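Local coordinates for ubiquitin-conjugating enzyme-like protein (Leishmania mexicana, PDB 6ZM3) that probably acts as a ubiquitin-conjugating enzyme variant of the UEV type, working with a partner enzyme in the ubiquitin conjugation pathway, at residues V75-R80 with K105-R110; I79-K84 with S118-E123. One frame throughout, in Å; residues are numbered along the deposited sequence. Where two conformers were deposited one is given.

Contact 1 (V75-R80 with K105-R110); sequences VPPHIR and KHWDRR
Trp107 meets Pro76 and Pro77 because its side chain runs back from the loop, with CG anti to the backbone N (chi1 173°). The second torsion, -117°, turns the indole broadside to the Pro76 ring. The two side chains slide past each other in opposite directions. Pro76 CA lies over the six-membered ring of Trp107, 3.6 Å from its centroid and 15° off the normal. This is a CH-pi contact over the face. Pro76 CG sits further back, 3.5 Å from Trp107 CG, and Pro76 CB is 3.8 Å from Trp107 CD2. The proline ring thus covers the indole from the five-membered ring toward CE3. Pro77 comes in obliquely at the far end, where its CD is 3.6 Å from Trp107 CH2. Val75 adds backbone only: its C is 3.4 Å from Trp107 NE1, also at a slant.

The opposite indole face is met by the chain itself. Arg109 N lies 3.9 Å above the plane, toward the rim. The next turn is set by Asp108. Its OD1 accepts from Arg110 N in an Asx turn and also from Arg110 NE, while Asp108 OD2 and Arg110 NH2 close a salt bridge.

Pro73, Pro76 and Pro77 form the PxxPP pattern familiar from the ubiquitin-conjugating fold. Phe104 of helix 102-105 also packs on Pro76 and Pro77. Between the side chains the chemistry is apolar, with C-H groups of Pro76 against the aromatic face and Pro77 meeting the ring at a slant. The single indole N-H is satisfied by Pro73 O, two residues before the segment. The N-H bond to Pro73 and the proline packed over one face would together restrict the tilt of the indole.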
loop_
_atom_site.group_PDB
_atom_site.type_symbol
_atom_site.label_atom_id
_atom_site.label_comp_id
_atom_site.label_asym_id
_atom_site.label_seq_id
_atom_site.Cartn_x
_atom_site.Cartn_y
_atom_site.Cartn_z
ATOM N N VAL B 75 10.837 -7.403 27.153
ATOM C CA VAL B 75 11.568 -7.907 25.994
ATOM C C VAL B 75 11.168 -7.077 24.772
ATOM O O VAL B 75 10.136 -6.406 24.787
ATOM C CB VAL B 75 11.300 -9.408 25.785
ATOM C CG1 VAL B 75 11.679 -10.228 27.006
ATOM C CG2 VAL B 75 9.857 -9.677 25.392
ATOM N N PRO B 76 11.957 -7.051 23.669
ATOM C CA PRO B 76 11.669 -6.132 22.567
ATOM C C PRO B 76 10.371 -6.487 21.836
ATOM O O PRO B 76 9.864 -7.603 21.959
ATOM C CB PRO B 76 12.904 -6.279 21.647
ATOM C CG PRO B 76 13.956 -6.951 22.525
ATOM C CD PRO B 76 13.152 -7.873 23.417
ATOM N N PRO B 77 9.790 -5.552 21.043
ATOM C CA PRO B 77 8.671 -5.892 20.175
ATOM C C PRO B 77 9.191 -6.769 19.035
ATOM O O PRO B 77 10.370 -6.698 18.671
ATOM C CB PRO B 77 8.252 -4.543 19.575
ATOM C CG PRO B 77 9.461 -3.632 19.684
ATOM C CD PRO B 77 10.250 -4.171 20.854
ATOM N N HIS B 78 8.293 -7.563 18.459
ATOM C CA HIS B 78 8.597 -8.343 17.264
ATOM C C HIS B 78 8.242 -7.499 16.053
ATOM O O HIS B 78 7.075 -7.138 15.916
ATOM C CB HIS B 78 7.805 -9.655 17.298
ATOM C CG HIS B 78 8.008 -10.408 18.571
ATOM N ND1 HIS B 78 9.230 -10.950 18.921
ATOM C CD2 HIS B 78 7.165 -10.700 19.587
ATOM C CE1 HIS B 78 9.125 -11.557 20.081
ATOM N NE2 HIS B 78 7.868 -11.418 20.513
ATOM N N ILE B 79 9.253 -7.152 15.249
ATOM C CA ILE B 79 9.111 -6.298 14.083
ATOM C C ILE B 79 9.420 -7.151 12.848
ATOM O O ILE B 79 10.471 -7.793 12.775
ATOM C CB ILE B 79 10.013 -5.047 14.192
ATOM C CG1 ILE B 79 9.828 -4.306 15.530
ATOM C CG2 ILE B 79 9.864 -4.103 12.997
ATOM C CD1 ILE B 79 10.399 -2.882 15.522
ATOM N N ARG B 80 8.494 -7.141 11.879
ATOM C CA ARG B 80 8.674 -7.809 10.594
ATOM C C ARG B 80 8.459 -6.762 9.501
ATOM O O ARG B 80 7.448 -6.046 9.519
ATOM C CB ARG B 80 7.550 -8.833 10.416
ATOM C CG ARG B 80 7.884 -10.050 9.565
ATOM C CD ARG B 80 6.836 -11.150 9.673
ATOM N NE ARG B 80 5.467 -10.640 9.811
ATOM C CZ ARG B 80 4.550 -10.592 8.830
ATOM N NH1 ARG B 80 4.837 -11.039 7.617
ATOM N NH2 ARG B 80 3.334 -10.118 9.067
ATOM N N LYS B 105 19.717 -6.117 20.461
ATOM C CA LYS B 105 20.836 -6.846 21.048
ATOM C C LYS B 105 21.076 -6.340 22.466
ATOM O O LYS B 105 21.220 -7.138 23.390
ATOM C CB LYS B 105 22.100 -6.602 20.216
ATOM C CG LYS B 105 23.307 -7.474 20.566
ATOM C CD LYS B 105 24.590 -6.958 19.927
ATOM C CE LYS B 105 25.609 -8.014 19.559
ATOM N NZ LYS B 105 26.083 -8.782 20.733
ATOM N N HIS B 106 21.115 -5.011 22.607
ATOM C CA HIS B 106 21.253 -4.357 23.904
ATOM C C HIS B 106 19.946 -3.645 24.263
ATOM O O HIS B 106 19.888 -2.412 24.227
ATOM C CB HIS B 106 22.460 -3.411 23.864
ATOM C CG HIS B 106 23.755 -4.108 23.577
ATOM N ND1 HIS B 106 24.249 -5.129 24.389
ATOM C CD2 HIS B 106 24.681 -3.905 22.616
ATOM C CE1 HIS B 106 25.415 -5.535 23.925
ATOM N NE2 HIS B 106 25.701 -4.789 22.834
ATOM N N TRP B 107 18.918 -4.435 24.610
ATOM C CA TRP B 107 17.541 -3.942 24.724
ATOM C C TRP B 107 17.412 -3.113 26.002
ATOM O O TRP B 107 17.700 -3.614 27.085
ATOM C CB TRP B 107 16.536 -5.110 24.714
ATOM C CG TRP B 107 15.113 -4.709 24.989
ATOM C CD1 TRP B 107 14.325 -5.082 26.042
ATOM C CD2 TRP B 107 14.300 -3.846 24.174
ATOM N NE1 TRP B 107 13.082 -4.501 25.939
ATOM C CE2 TRP B 107 13.048 -3.720 24.818
ATOM C CE3 TRP B 107 14.526 -3.139 22.985
ATOM C CZ2 TRP B 107 12.009 -2.961 24.277
ATOM C CZ3 TRP B 107 13.505 -2.367 22.462
ATOM C CH2 TRP B 107 12.276 -2.264 23.119
ATOM N N ASP B 108 16.983 -1.856 25.842
ATOM C CA ASP B 108 16.572 -0.962 26.912
ATOM C C ASP B 108 15.043 -0.805 26.865
ATOM O O ASP B 108 14.537 -0.245 25.901
ATOM C CB ASP B 108 17.264 0.380 26.681
ATOM C CG ASP B 108 16.963 1.452 27.720
ATOM O OD1 ASP B 108 16.038 1.246 28.535
ATOM O OD2 ASP B 108 17.656 2.493 27.689
ATOM N N ARG B 109 14.328 -1.322 27.884
ATOM C CA ARG B 109 12.929 -1.060 28.206
ATOM C C ARG B 109 12.401 0.246 27.611
ATOM O O ARG B 109 11.283 0.284 27.099
ATOM C CB ARG B 109 12.783 -0.865 29.723
ATOM C CG ARG B 109 12.203 -2.054 30.472
ATOM C CD ARG B 109 11.546 -1.554 31.747
ATOM N NE ARG B 109 10.239 -0.918 31.532
ATOM C CZ ARG B 109 9.063 -1.502 31.759
ATOM N NH1 ARG B 109 9.004 -2.739 32.218
ATOM N NH2 ARG B 109 7.938 -0.838 31.524
ATOM N N ARG B 110 13.187 1.322 27.719
ATOM C CA ARG B 110 12.722 2.678 27.459
ATOM C C ARG B 110 12.459 2.921 25.968
ATOM O O ARG B 110 11.870 3.938 25.584
ATOM C CB ARG B 110 13.684 3.697 28.083
ATOM C CG ARG B 110 13.532 3.839 29.592
ATOM C CD ARG B 110 14.658 4.699 30.152
ATOM N NE ARG B 110 15.972 4.055 30.056
ATOM C CZ ARG B 110 17.147 4.633 30.308
ATOM N NH1 ARG B 110 17.224 5.897 30.692
ATOM N NH2 ARG B 110 18.260 3.938 30.171
#

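Contact 2 (I79-K84 with S118-E123); sequences IRFLSK and SELRKE
Ile79 and Phe81 of the strand meet Leu120 of the helix, and all the contact across the segments is apolar. One methyl does the touching on the helix side. Leu120 CD1 lies 4.0 Å from Ile79 CG2, and the two side chains reach toward each other tip to tip. Ile79 has its CG1 beside the backbone N (chi1 -51°), which leaves the CG2 branch anti to that N and facing the helix. Phe81 approaches the same methyl from the next inward-facing position of the strand. Its CE1 is 4.3 Å from Leu120 CD1, and the methyl stands oblique to the ring. Leu120 therefore reaches across to two side chains two residues apart. The approach to Ile79 is a normal methyl contact, and that to Phe81 is a more distant touch. All three side chains are buried.

The polar bonds are made within the helix or with residues outside the two segments. In the helix, Lys122 N bonds to Ser118 O at 2.9 Å and Glu123 N to Glu119 O at 3.1 Å.

The contact joins helix 113-125 to strand 78-81, which within this chain is the outermost strand at one side of the antiparallel sheet. Leu64 of strand 61-67 lies beside both Ile79 and Phe81, and Ile49 of strand 44-50 touches Phe81 and Leu120. Phe104 of helix 102-105 reaches Ile79, and Phe101 touches Leu120, so the three side chains belong to the core between sheet and helix.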
loop_
_atom_site.group_PDB
_atom_site.type_symbol
_atom_site.label_atom_id
_atom_site.label_comp_id
_atom_site.label_asym_id
_atom_site.label_seq_id
_atom_site.Cartn_x
_atom_site.Cartn_y
_atom_site.Cartn_z
ATOM N N ILE B 79 9.253 -7.152 15.249
ATOM C CA ILE B 79 9.111 -6.298 14.083
ATOM C C ILE B 79 9.420 -7.151 12.848
ATOM O O ILE B 79 10.471 -7.793 12.775
ATOM C CB ILE B 79 10.013 -5.047 14.192
ATOM C CG1 ILE B 79 9.828 -4.306 15.530
ATOM C CG2 ILE B 79 9.864 -4.103 12.997
ATOM C CD1 ILE B 79 10.399 -2.882 15.522
ATOM N N ARG B 80 8.494 -7.141 11.879
ATOM C CA ARG B 80 8.674 -7.809 10.594
ATOM C C ARG B 80 8.459 -6.762 9.501
ATOM O O ARG B 80 7.448 -6.046 9.519
ATOM C CB ARG B 80 7.550 -8.833 10.416
ATOM C CG ARG B 80 7.884 -10.050 9.565
ATOM C CD ARG B 80 6.836 -11.150 9.673
ATOM N NE ARG B 80 5.467 -10.640 9.811
ATOM C CZ ARG B 80 4.550 -10.592 8.830
ATOM N NH1 ARG B 80 4.837 -11.039 7.617
ATOM N NH2 ARG B 80 3.334 -10.118 9.067
ATOM N N PHE B 81 9.358 -6.720 8.520
ATOM C CA PHE B 81 9.081 -5.919 7.338
ATOM C C PHE B 81 8.057 -6.658 6.481
ATOM O O PHE B 81 8.178 -7.872 6.270
ATOM C CB PHE B 81 10.347 -5.634 6.533
ATOM C CG PHE B 81 11.176 -4.465 7.009
ATOM C CD1 PHE B 81 12.117 -4.635 8.024
ATOM C CD2 PHE B 81 11.048 -3.216 6.424
ATOM C CE1 PHE B 81 12.888 -3.564 8.448
ATOM C CE2 PHE B 81 11.833 -2.157 6.833
ATOM C CZ PHE B 81 12.763 -2.343 7.836
ATOM N N LEU B 82 7.064 -5.914 5.986
ATOM C CA LEU B 82 6.127 -6.444 5.001
ATOM C C LEU B 82 6.636 -6.132 3.601
ATOM O O LEU B 82 6.476 -6.960 2.698
ATOM C CB LEU B 82 4.742 -5.832 5.203
ATOM C CG LEU B 82 4.045 -6.172 6.521
ATOM C CD1 LEU B 82 2.608 -5.664 6.490
ATOM C CD2 LEU B 82 4.059 -7.662 6.806
ATOM N N SER B 83 7.173 -4.909 3.416
ATOM C CA SER B 83 7.923 -4.534 2.239
ATOM C C SER B 83 9.284 -5.219 2.277
ATOM O O SER B 83 9.982 -5.094 3.276
ATOM C CB SER B 83 8.122 -3.033 2.196
ATOM O OG SER B 83 6.878 -2.330 2.167
ATOM N N LYS B 84 9.680 -5.840 1.161
ATOM C CA LYS B 84 10.975 -6.498 1.014
ATOM C C LYS B 84 12.125 -5.489 1.055
ATOM O O LYS B 84 12.097 -4.457 0.383
ATOM C CB LYS B 84 11.031 -7.296 -0.294
ATOM C CG LYS B 84 12.020 -8.456 -0.250
ATOM C CD LYS B 84 11.939 -9.370 -1.447
ATOM C CE LYS B 84 12.554 -10.723 -1.179
ATOM N NZ LYS B 84 12.334 -11.616 -2.336
ATOM N N SER B 118 12.755 4.638 13.845
ATOM C CA SER B 118 13.760 5.630 13.501
ATOM C C SER B 118 15.125 4.968 13.368
ATOM O O SER B 118 15.889 5.354 12.500
ATOM C CB SER B 118 13.823 6.788 14.467
ATOM O OG SER B 118 13.111 7.877 13.927
ATOM N N GLU B 119 15.390 4.000 14.255
ATOM C CA GLU B 119 16.652 3.271 14.326
ATOM C C GLU B 119 16.811 2.286 13.162
ATOM O O GLU B 119 17.937 2.105 12.682
ATOM C CB GLU B 119 16.869 2.625 15.693
ATOM C CG GLU B 119 17.130 3.643 16.815
ATOM C CD GLU B 119 18.463 4.367 16.730
ATOM O OE1 GLU B 119 19.470 3.674 16.517
ATOM O OE2 GLU B 119 18.490 5.622 16.784
ATOM N N LEU B 120 15.716 1.652 12.710
ATOM C CA LEU B 120 15.759 0.909 11.449
ATOM C C LEU B 120 16.007 1.831 10.256
ATOM O O LEU B 120 16.740 1.488 9.319
ATOM C CB LEU B 120 14.482 0.079 11.307
ATOM C CG LEU B 120 14.438 -1.116 12.242
ATOM C CD1 LEU B 120 13.043 -1.730 12.313
ATOM C CD2 LEU B 120 15.458 -2.163 11.776
ATOM N N ARG B 121 15.432 3.042 10.287
ATOM C CA ARG B 121 15.648 4.000 9.221
ATOM C C ARG B 121 17.092 4.503 9.177
ATOM O O ARG B 121 17.653 4.663 8.099
ATOM C CB ARG B 121 14.650 5.162 9.312
ATOM C CG ARG B 121 14.605 5.988 8.039
ATOM C CD ARG B 121 13.583 7.090 8.182
ATOM N NE ARG B 121 13.684 8.135 7.191
ATOM C CZ ARG B 121 14.461 9.218 7.307
ATOM N NH1 ARG B 121 15.294 9.367 8.332
ATOM N NH2 ARG B 121 14.437 10.134 6.364
ATOM N N LYS B 122 17.709 4.713 10.340
ATOM C CA LYS B 122 19.115 5.091 10.366
ATOM C C LYS B 122 19.964 3.946 9.802
ATOM O O LYS B 122 20.901 4.214 9.065
ATOM C CB LYS B 122 19.565 5.396 11.798
ATOM C CG LYS B 122 18.926 6.599 12.484
ATOM C CD LYS B 122 19.778 7.126 13.628
ATOM N N GLU B 123 19.606 2.681 10.102
ATOM C CA GLU B 123 20.330 1.510 9.611
ATOM C C GLU B 123 20.461 1.555 8.094
ATOM O O GLU B 123 21.428 1.033 7.551
ATOM C CB GLU B 123 19.645 0.181 9.950
ATOM C CG GLU B 123 19.869 -0.327 11.358
ATOM C CD GLU B 123 21.233 -0.934 11.660
ATOM O OE1 GLU B 123 22.109 -0.941 10.760
ATOM O OE2 GLU B 123 21.425 -1.395 12.799
#

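Both first segments include part of strand 78-81, but contact 1 is made by the loop just before it. The first segments overlap at Ile79 and Arg80, of which only Ile79 touches, and only in contact 2. The centres of the two contacts are about 13 Å apart. Contact 2 lies further along the strand, under helix 113-125. Phe104 touches Pro76, Pro77 and Ile79 and so bridges the two contacts. The centre of contact 1 lies about 10 Å from the centre of the chain, that of contact 2 about 6 Å. A second protein chain packs on Leu82 and Ser83 beside contact 2, consistent with a UEV-type partner role.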